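Local coordinates for protein 4'-phospho-dehydrooxetanocin synthase (Bacillus megaterium, PDB 5UL3) that catalyses the radical S-adenosylmethionine- and cobalamin-dependent oxidative ring contraction of dAMP to an oxetane aldehyde in oxetanocin A biosynthesis, at residues Asn489-Glu494 and Leu640-Val645; Pro532-Val537 and His633-His638. One frame throughout, in Å; residues are numbered along the deposited sequence.

How the contacts relate
Both contacts dock the long helix 620-648 against parts of the radical SAM core, and their centres lie about 10 Å apart. Contact 1 sets helix 484-493 against it and is mostly buried: a leucine of one helix packs on the backbone and side chains of the other, and a lysine-carboxylate salt bridge lies beside it. Contact 2, about two turns earlier on 620-648, receives the loop 532-537 and is only partly buried; stacked rings and an arginine on backbone carbonyls replace the aliphatic packing. The two are joined directly, through a tie between Glu494 and His638 and through Leu493 O, which lies 2.9 Å from Tyr534 N, a probable hydrogen bond.

Contact 1: residues Asn489-Glu494 and Leu640-Val645; sequences NLDFLE and LLKYLV
Leu490 meets helix 620-648 end-on: its CD1 comes to 3.8 Å from CA of Lys642, against the backbone of the facing helix. The two methyls divide the work, CD1 also reaching Val645 CG2 at 4.4 Å while CD2 lies 4.2 Å from Leu641 CG. Alongside this apolar patch Lys642 runs back across the interface, its CG anti to the backbone N (chi1 -167°) and the chain kinked only at its last torsion (chi4 71°), which turns the ammonium group onto Glu494. There NZ forms a salt bridge, 2.9 Å to Glu494 OE2 on the syn side of the carboxylate and a weak 3.2 Å bond to OE1. The short helical segments run roughly antiparallel (146°) with axes 11.0 Å apart. Helix 484-493 lies within the radical SAM core, a partial TIM barrel, and helix 620-648 probably belongs to the C-terminal helix bundle, so the contact would join the two. Glu494 OE2 also accepts a hydrogen bond from NE2 of His638, one turn earlier, so two donors fix this oxygen. Asp491 OD1, a second negative charge, stays 4.0 Å from Lys642 NZ, beyond a salt bridge, and a water donates to OD1 while accepting a weak bond from NZ.

Contact 2: residues Pro532-Val537 and His633-His638; sequences PVYTIV and HREISH. With EDO (1,2-ethanediol), chain T; EDO (1,2-ethanediol), chain H.
The Tyr534 ring is sandwiched: His638 lies over one face and Pro532 CG over the other, each displaced toward the rim. With His638 it forms an offset stack, centroids 4.3 Å apart and planes 16° from parallel, in which Tyr534 CD2 sits over the centre of the imidazole. His638 CB meets the same tyrosine face, 4.1 Å from the centroid and almost straight above it, a CH-pi contact. At the tyrosine edge Arg634 CD approaches CD1 to 4.1 Å; the arginine chain runs antiparallel to the tyrosine, its guanidinium nearly parallel to the ring plane. The guanidinium has Thr535 O over the centre of one face, while Val537 O lies at its edge. NH1 gives Val537 O a bond of 2.8 Å, nearly straight at 167° and on a carbonyl lone pair; its bond to Tyr534 O is weak and bent. A kink at chi3 (-65°) swings the group against the 3-10 turn 533-535 and the residues after it, so one arginine grips the carbonyls of a loop that follows helix 521-527 in the radical SAM core and ties it to helix 620-648, probably part of the C-terminal helix bundle. Val537 is also about 8 Å, side chain to side chain, from Glu436, which binds S-adenosylmethionine. The other nitrogens, NE and NH2, bond to the two oxygens of an ethanediol, probably from the crystallisation liquor, and a water bridges NH2 to Val537 O. O1 of a second ethanediol lies at the edge of the imidazole, in its plane, 2.7 Å from His638 ND1; either could be the donor. Beyond the stack, Tyr534 OH rests 3.7 Å from Glu635 CG, and a water links that hydroxyl to Glu635 OE1.

Contact 1: residues Asn489-Glu494 and Leu640-Val645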
ATOM      1  N   ASN A 489      15.530   8.832  21.543  1.00 27.32           N
ATOM      2  CA  ASN A 489      14.699   7.797  20.925  1.00 28.23           C
ATOM      3  C   ASN A 489      14.511   6.606  21.856  1.00 31.70           C
ATOM      4  O   ASN A 489      13.395   6.099  22.018  1.00 28.17           O
ATOM      5  CB  ASN A 489      15.336   7.347  19.617  1.00 25.53           C
ATOM      6  CG  ASN A 489      14.988   8.259  18.469  1.00 24.23           C
ATOM      7  OD1 ASN A 489      14.109   9.107  18.589  1.00 24.61           O
ATOM      8  ND2 ASN A 489      15.666   8.088  17.349  1.00 25.69           N
ATOM      9  N   LEU A 490      15.611   6.112  22.428  1.00 25.03           N
ATOM     10  CA  LEU A 490      15.541   4.959  23.317  1.00 32.96           C
ATOM     11  C   LEU A 490      14.647   5.240  24.518  1.00 32.13           C
ATOM     12  O   LEU A 490      13.836   4.384  24.909  1.00 31.55           O
ATOM     13  CB  LEU A 490      16.949   4.574  23.771  1.00 30.56           C
ATOM     14  CG  LEU A 490      17.910   4.046  22.705  1.00 28.06           C
ATOM     15  CD1 LEU A 490      19.335   4.026  23.264  1.00 32.04           C
ATOM     16  CD2 LEU A 490      17.484   2.636  22.252  1.00 28.78           C
ATOM     17  N   ASP A 491      14.787   6.432  25.120  1.00 33.14           N
ATOM     18  CA  ASP A 491      13.904   6.842  26.212  1.00 31.86           C
ATOM     19  C   ASP A 491      12.440   6.804  25.786  1.00 32.20           C
ATOM     20  O   ASP A 491      11.589   6.245  26.489  1.00 29.61           O
ATOM     21  CB  ASP A 491      14.268   8.253  26.684  1.00 34.68           C
ATOM     22  CG  ASP A 491      15.552   8.297  27.492  1.00 42.12           C
ATOM     23  OD1 ASP A 491      16.066   7.219  27.865  1.00 44.36           O
ATOM     24  OD2 ASP A 491      16.038   9.420  27.756  1.00 51.29           O
ATOM     25  N   PHE A 492      12.124   7.430  24.647  1.00 29.89           N
ATOM     26  CA  PHE A 492      10.768   7.391  24.104  1.00 26.59           C
ATOM     27  C   PHE A 492      10.255   5.958  23.962  1.00 26.55           C
ATOM     28  O   PHE A 492       9.138   5.640  24.392  1.00 28.22           O
ATOM     29  CB  PHE A 492      10.739   8.098  22.744  1.00 26.70           C
ATOM     30  CG  PHE A 492       9.425   7.970  21.999  1.00 27.39           C
ATOM     31  CD1 PHE A 492       8.393   8.881  22.207  1.00 28.83           C
ATOM     32  CD2 PHE A 492       9.237   6.960  21.072  1.00 29.28           C
ATOM     33  CE1 PHE A 492       7.193   8.784  21.507  1.00 31.08           C
ATOM     34  CE2 PHE A 492       8.029   6.854  20.375  1.00 24.69           C
ATOM     35  CZ  PHE A 492       7.011   7.771  20.596  1.00 30.16           C
ATOM     36  N   LEU A 493      11.055   5.093  23.335  1.00 27.89           N
ATOM     37  CA  LEU A 493      10.647   3.723  23.051  1.00 29.03           C
ATOM     38  C   LEU A 493      10.467   2.882  24.310  1.00 30.91           C
ATOM     39  O   LEU A 493       9.723   1.896  24.277  1.00 28.04           O
ATOM     40  CB  LEU A 493      11.672   3.063  22.129  1.00 27.85           C
ATOM     41  CG  LEU A 493      11.698   3.664  20.723  1.00 25.77           C
ATOM     42  CD1 LEU A 493      12.971   3.262  20.063  1.00 30.80           C
ATOM     43  CD2 LEU A 493      10.492   3.164  19.906  1.00 23.68           C
ATOM     44  N   GLU A 494      11.128   3.238  25.403  1.00 28.28           N
ATOM     45  CA  GLU A 494      10.990   2.541  26.675  1.00 31.90           C
ATOM     46  C   GLU A 494       9.826   3.051  27.520  1.00 31.34           C
ATOM     47  O   GLU A 494       9.562   2.484  28.582  1.00 34.54           O
ATOM     48  CB  GLU A 494      12.303   2.639  27.467  1.00 30.77           C
ATOM     49  CG  GLU A 494      13.401   1.787  26.876  1.00 28.53           C
ATOM     50  CD  GLU A 494      14.791   2.153  27.360  1.00 33.68           C
ATOM     51  OE1 GLU A 494      14.917   2.604  28.521  1.00 41.87           O
ATOM     52  OE2 GLU A 494      15.750   1.998  26.566  1.00 31.91           O
ATOM     53  N   LEU A 640      20.142  -4.000  22.717  1.00 26.07           N
ATOM     54  CA  LEU A 640      21.415  -3.973  22.009  1.00 32.76           C
ATOM     55  C   LEU A 640      21.860  -2.541  21.748  1.00 30.90           C
ATOM     56  O   LEU A 640      23.000  -2.165  22.049  1.00 28.75           O
ATOM     57  CB  LEU A 640      21.313  -4.724  20.688  1.00 26.21           C
ATOM     58  CG  LEU A 640      22.440  -4.382  19.715  1.00 31.64           C
ATOM     59  CD1 LEU A 640      23.800  -5.012  20.162  1.00 29.01           C
ATOM     60  CD2 LEU A 640      22.081  -4.788  18.294  1.00 31.69           C
ATOM     61  N   LEU A 641      20.973  -1.726  21.165  1.00 28.12           N
ATOM     62  CA  LEU A 641      21.348  -0.349  20.868  1.00 29.16           C
ATOM     63  C   LEU A 641      21.603   0.447  22.144  1.00 32.10           C
ATOM     64  O   LEU A 641      22.524   1.272  22.194  1.00 33.24           O
ATOM     65  CB  LEU A 641      20.277   0.331  20.019  1.00 23.57           C
ATOM     66  CG  LEU A 641      20.652   1.745  19.592  1.00 29.24           C
ATOM     67  CD1 LEU A 641      22.038   1.737  18.963  1.00 33.82           C
ATOM     68  CD2 LEU A 641      19.608   2.278  18.605  1.00 30.45           C
ATOM     69  N   LYS A 642      20.799   0.222  23.186  1.00 30.43           N
ATOM     70  CA  LYS A 642      21.055   0.906  24.446  1.00 37.79           C
ATOM     71  C   LYS A 642      22.421   0.512  24.998  1.00 35.12           C
ATOM     72  O   LYS A 642      23.161   1.360  25.516  1.00 34.77           O
ATOM     73  CB  LYS A 642      19.946   0.598  25.452  1.00 31.42           C
ATOM     74  CG  LYS A 642      19.961   1.490  26.677  1.00 30.71           C
ATOM     75  CD  LYS A 642      18.778   1.200  27.584  1.00 38.52           C
ATOM     76  CE  LYS A 642      18.461   2.382  28.502  1.00 40.43           C
ATOM     77  NZ  LYS A 642      17.860   3.598  27.831  1.00 37.58           N
ATOM     78  N   TYR A 643      22.793  -0.755  24.822  1.00 31.77           N
ATOM     79  CA  TYR A 643      24.096  -1.243  25.260  1.00 34.13           C
ATOM     80  C   TYR A 643      25.228  -0.632  24.440  1.00 42.71           C
ATOM     81  O   TYR A 643      26.264  -0.244  24.999  1.00 38.29           O
ATOM     82  CB  TYR A 643      24.101  -2.764  25.166  1.00 31.68           C
ATOM     83  CG  TYR A 643      25.349  -3.458  25.660  1.00 35.97           C
ATOM     84  CD1 TYR A 643      25.680  -3.461  27.006  1.00 38.97           C
ATOM     85  CD2 TYR A 643      26.165  -4.146  24.781  1.00 36.00           C
ATOM     86  CE1 TYR A 643      26.819  -4.121  27.462  1.00 42.22           C
ATOM     87  CE2 TYR A 643      27.304  -4.816  25.228  1.00 39.83           C
ATOM     88  CZ  TYR A 643      27.625  -4.794  26.563  1.00 45.01           C
ATOM     89  OH  TYR A 643      28.759  -5.452  26.990  1.00 43.55           O
ATOM     90  N   LEU A 644      25.060  -0.545  23.116  1.00 31.14           N
ATOM     91  CA  LEU A 644      26.084   0.086  22.284  1.00 33.58           C
ATOM     92  C   LEU A 644      26.273   1.557  22.647  1.00 41.47           C
ATOM     93  O   LEU A 644      27.411   2.036  22.751  1.00 37.33           O
ATOM     94  CB  LEU A 644      25.730  -0.064  20.802  1.00 32.52           C
ATOM     95  CG  LEU A 644      25.791  -1.483  20.218  1.00 31.98           C
ATOM     96  CD1 LEU A 644      25.187  -1.526  18.810  1.00 28.84           C
ATOM     97  CD2 LEU A 644      27.218  -1.964  20.184  1.00 41.61           C
ATOM     98  N   VAL A 645      25.174   2.290  22.846  1.00 32.40           N
ATOM     99  CA  VAL A 645      25.267   3.708  23.195  1.00 35.51           C
ATOM    100  C   VAL A 645      25.870   3.869  24.588  1.00 41.52           C
ATOM    101  O   VAL A 645      26.640   4.806  24.847  1.00 40.72           O
ATOM    102  CB  VAL A 645      23.883   4.381  23.090  1.00 36.85           C
ATOM    103  CG1 VAL A 645      23.913   5.823  23.650  1.00 33.07           C
ATOM    104  CG2 VAL A 645      23.411   4.397  21.643  1.00 35.70           C
TER
HETATM  105  O   HOH W   1      18.341   6.722  26.761  1.00 53.89           O

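Contact 2: residues Pro532-Val537 and His633-His638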
ATOM      1  N   PRO A 532       6.283  -1.399  26.856  1.00 31.86           N
ATOM      2  CA  PRO A 532       6.939  -0.222  26.285  1.00 34.40           C
ATOM      3  C   PRO A 532       6.580  -0.030  24.820  1.00 31.00           C
ATOM      4  O   PRO A 532       6.150  -0.951  24.118  1.00 26.89           O
ATOM      5  CB  PRO A 532       8.433  -0.514  26.456  1.00 31.68           C
ATOM      6  CG  PRO A 532       8.534  -1.989  26.673  1.00 34.54           C
ATOM      7  CD  PRO A 532       7.244  -2.444  27.266  1.00 33.21           C
ATOM      8  N   VAL A 533       6.779   1.213  24.366  1.00 28.26           N
ATOM      9  CA  VAL A 533       6.399   1.594  23.009  1.00 26.71           C
ATOM     10  C   VAL A 533       7.098   0.724  21.971  1.00 24.71           C
ATOM     11  O   VAL A 533       6.504   0.378  20.943  1.00 24.59           O
ATOM     12  CB  VAL A 533       6.688   3.093  22.772  1.00 22.80           C
ATOM     13  CG1 VAL A 533       6.510   3.446  21.292  1.00 24.40           C
ATOM     14  CG2 VAL A 533       5.776   3.951  23.641  1.00 25.47           C
ATOM     15  N   TYR A 534       8.360   0.342  22.210  1.00 24.88           N
ATOM     16  CA  TYR A 534       9.064  -0.414  21.174  1.00 25.05           C
ATOM     17  C   TYR A 534       8.356  -1.718  20.823  1.00 27.15           C
ATOM     18  O   TYR A 534       8.601  -2.257  19.739  1.00 23.35           O
ATOM     19  CB  TYR A 534      10.525  -0.695  21.560  1.00 28.11           C
ATOM     20  CG  TYR A 534      10.768  -1.567  22.778  1.00 26.60           C
ATOM     21  CD1 TYR A 534      10.542  -2.944  22.744  1.00 30.28           C
ATOM     22  CD2 TYR A 534      11.305  -1.021  23.942  1.00 28.49           C
ATOM     23  CE1 TYR A 534      10.793  -3.749  23.871  1.00 32.06           C
ATOM     24  CE2 TYR A 534      11.570  -1.825  25.073  1.00 29.40           C
ATOM     25  CZ  TYR A 534      11.299  -3.176  25.027  1.00 34.44           C
ATOM     26  OH  TYR A 534      11.550  -3.954  26.147  1.00 36.79           O
ATOM     27  N   THR A 535       7.449  -2.207  21.676  1.00 26.11           N
ATOM     28  CA  THR A 535       6.735  -3.438  21.345  1.00 24.73           C
ATOM     29  C   THR A 535       5.827  -3.294  20.123  1.00 30.19           C
ATOM     30  O   THR A 535       5.457  -4.310  19.535  1.00 27.36           O
ATOM     31  CB  THR A 535       5.910  -3.943  22.552  1.00 29.69           C
ATOM     32  OG1 THR A 535       4.915  -2.974  22.936  1.00 28.23           O
ATOM     33  CG2 THR A 535       6.813  -4.250  23.754  1.00 29.09           C
ATOM     34  N   ILE A 536       5.467  -2.079  19.702  1.00 25.85           N
ATOM     35  CA  ILE A 536       4.612  -1.917  18.526  1.00 24.83           C
ATOM     36  C   ILE A 536       5.360  -1.310  17.332  1.00 25.87           C
ATOM     37  O   ILE A 536       4.724  -0.920  16.338  1.00 24.88           O
ATOM     38  CB  ILE A 536       3.344  -1.112  18.857  1.00 27.85           C
ATOM     39  CG1 ILE A 536       3.708   0.303  19.320  1.00 24.16           C
ATOM     40  CG2 ILE A 536       2.520  -1.825  19.929  1.00 30.05           C
ATOM     41  CD1 ILE A 536       2.538   1.271  19.260  1.00 27.47           C
ATOM     42  N   VAL A 537       6.693  -1.252  17.388  1.00 24.72           N
ATOM     43  CA  VAL A 537       7.482  -0.750  16.270  1.00 24.75           C
ATOM     44  C   VAL A 537       7.445  -1.765  15.142  1.00 27.66           C
ATOM     45  O   VAL A 537       7.670  -2.958  15.361  1.00 26.64           O
ATOM     46  CB  VAL A 537       8.925  -0.460  16.715  1.00 23.65           C
ATOM     47  CG1 VAL A 537       9.835  -0.291  15.500  1.00 27.28           C
ATOM     48  CG2 VAL A 537       8.958   0.800  17.575  1.00 21.80           C
ATOM     49  N   HIS A 633      13.294 -11.700  21.490  1.00 25.34           N
ATOM     50  CA  HIS A 633      14.191 -11.208  20.447  1.00 31.05           C
ATOM     51  C   HIS A 633      14.071  -9.699  20.266  1.00 26.51           C
ATOM     52  O   HIS A 633      15.082  -8.993  20.165  1.00 25.27           O
ATOM     53  CB  HIS A 633      13.884 -11.916  19.132  1.00 23.70           C
ATOM     54  CG  HIS A 633      14.527 -11.288  17.938  1.00 25.87           C
ATOM     55  ND1 HIS A 633      13.802 -10.690  16.930  1.00 27.36           N
ATOM     56  CD2 HIS A 633      15.829 -11.176  17.581  1.00 28.48           C
ATOM     57  CE1 HIS A 633      14.632 -10.234  16.006  1.00 31.85           C
ATOM     58  NE2 HIS A 633      15.867 -10.520  16.378  1.00 27.33           N
ATOM     59  N   ARG A 634      12.838  -9.190  20.216  1.00 27.24           N
ATOM     60  CA  ARG A 634      12.633  -7.750  20.066  1.00 24.27           C
ATOM     61  C   ARG A 634      13.228  -6.996  21.241  1.00 26.39           C
ATOM     62  O   ARG A 634      13.868  -5.952  21.070  1.00 26.71           O
ATOM     63  CB  ARG A 634      11.137  -7.452  19.940  1.00 26.55           C
ATOM     64  CG  ARG A 634      10.814  -5.962  19.854  1.00 28.92           C
ATOM     65  CD  ARG A 634       9.301  -5.742  19.976  1.00 25.84           C
ATOM     66  NE  ARG A 634       8.543  -6.305  18.857  1.00 28.01           N
ATOM     67  CZ  ARG A 634       8.254  -5.647  17.737  1.00 34.42           C
ATOM     68  NH1 ARG A 634       8.666  -4.381  17.552  1.00 25.68           N
ATOM     69  NH2 ARG A 634       7.541  -6.253  16.800  1.00 31.82           N
ATOM     70  N   GLU A 635      13.011  -7.508  22.445  1.00 27.98           N
ATOM     71  CA  GLU A 635      13.579  -6.916  23.645  1.00 27.23           C
ATOM     72  C   GLU A 635      15.105  -6.898  23.576  1.00 29.13           C
ATOM     73  O   GLU A 635      15.743  -5.865  23.816  1.00 30.34           O
ATOM     74  CB  GLU A 635      13.063  -7.725  24.837  1.00 38.48           C
ATOM     75  CG  GLU A 635      13.344  -7.230  26.216  1.00 50.28           C
ATOM     76  CD  GLU A 635      12.630  -8.099  27.241  1.00 50.87           C
ATOM     77  OE1 GLU A 635      11.389  -8.004  27.328  1.00 53.07           O
ATOM     78  OE2 GLU A 635      13.296  -8.912  27.916  1.00 62.65           O
ATOM     79  N   ILE A 636      15.709  -8.029  23.201  1.00 27.13           N
ATOM     80  CA  ILE A 636      17.167  -8.097  23.097  1.00 29.46           C
ATOM     81  C   ILE A 636      17.670  -7.132  22.030  1.00 28.71           C
ATOM     82  O   ILE A 636      18.712  -6.487  22.198  1.00 29.92           O
ATOM     83  CB  ILE A 636      17.626  -9.540  22.804  1.00 29.81           C
ATOM     84  CG1 ILE A 636      17.247 -10.484  23.949  1.00 29.53           C
ATOM     85  CG2 ILE A 636      19.132  -9.585  22.556  1.00 28.88           C
ATOM     86  CD1 ILE A 636      17.448 -11.975  23.571  1.00 28.25           C
ATOM     87  N   SER A 637      16.936  -7.014  20.919  1.00 27.79           N
ATOM     88  CA  SER A 637      17.333  -6.098  19.852  1.00 26.50           C
ATOM     89  C   SER A 637      17.232  -4.641  20.292  1.00 29.12           C
ATOM     90  O   SER A 637      18.075  -3.819  19.914  1.00 26.18           O
ATOM     91  CB  SER A 637      16.474  -6.332  18.606  1.00 26.98           C
ATOM     92  OG  SER A 637      16.697  -7.636  18.083  1.00 31.30           O
ATOM     93  N   HIS A 638      16.200  -4.292  21.064  1.00 25.71           N
ATOM     94  CA  HIS A 638      16.115  -2.921  21.558  1.00 30.04           C
ATOM     95  C   HIS A 638      17.293  -2.601  22.470  1.00 32.35           C
ATOM     96  O   HIS A 638      17.946  -1.558  22.333  1.00 27.61           O
ATOM     97  CB  HIS A 638      14.810  -2.678  22.313  1.00 26.25           C
ATOM     98  CG  HIS A 638      14.795  -1.357  23.017  1.00 29.02           C
ATOM     99  ND1 HIS A 638      14.474  -0.181  22.372  1.00 26.89           N
ATOM    100  CD2 HIS A 638      15.131  -1.013  24.284  1.00 28.10           C
ATOM    101  CE1 HIS A 638      14.590   0.829  23.220  1.00 28.86           C
ATOM    102  NE2 HIS A 638      14.989   0.352  24.386  1.00 28.76           N
TER
HETATM  103  C1  EDO T 819       6.640  -9.789  19.081  1.00 33.60           C
HETATM  104  O1  EDO T 819       7.022  -8.546  19.691  1.00 33.97           O
HETATM  105  C2  EDO T 819       6.053  -9.514  17.712  1.00 41.68           C
HETATM  106  O2  EDO T 819       7.093  -9.028  16.870  1.00 41.29           O
HETATM  107  C1  EDO H 807      14.268   0.221  18.848  1.00 38.12           C
HETATM  108  O1  EDO H 807      13.394  -0.034  19.955  1.00 36.37           O
HETATM  109  C2  EDO H 807      13.394   0.678  17.678  1.00 34.41           C
HETATM  110  O2  EDO H 807      14.243   1.039  16.594  1.00 30.58           O
HETATM  111  O   HOH W   2       9.501  -6.363  25.906  1.00 49.19           O
HETATM  112  O   HOH W   3       6.941  -5.769  13.962  1.00 30.35           O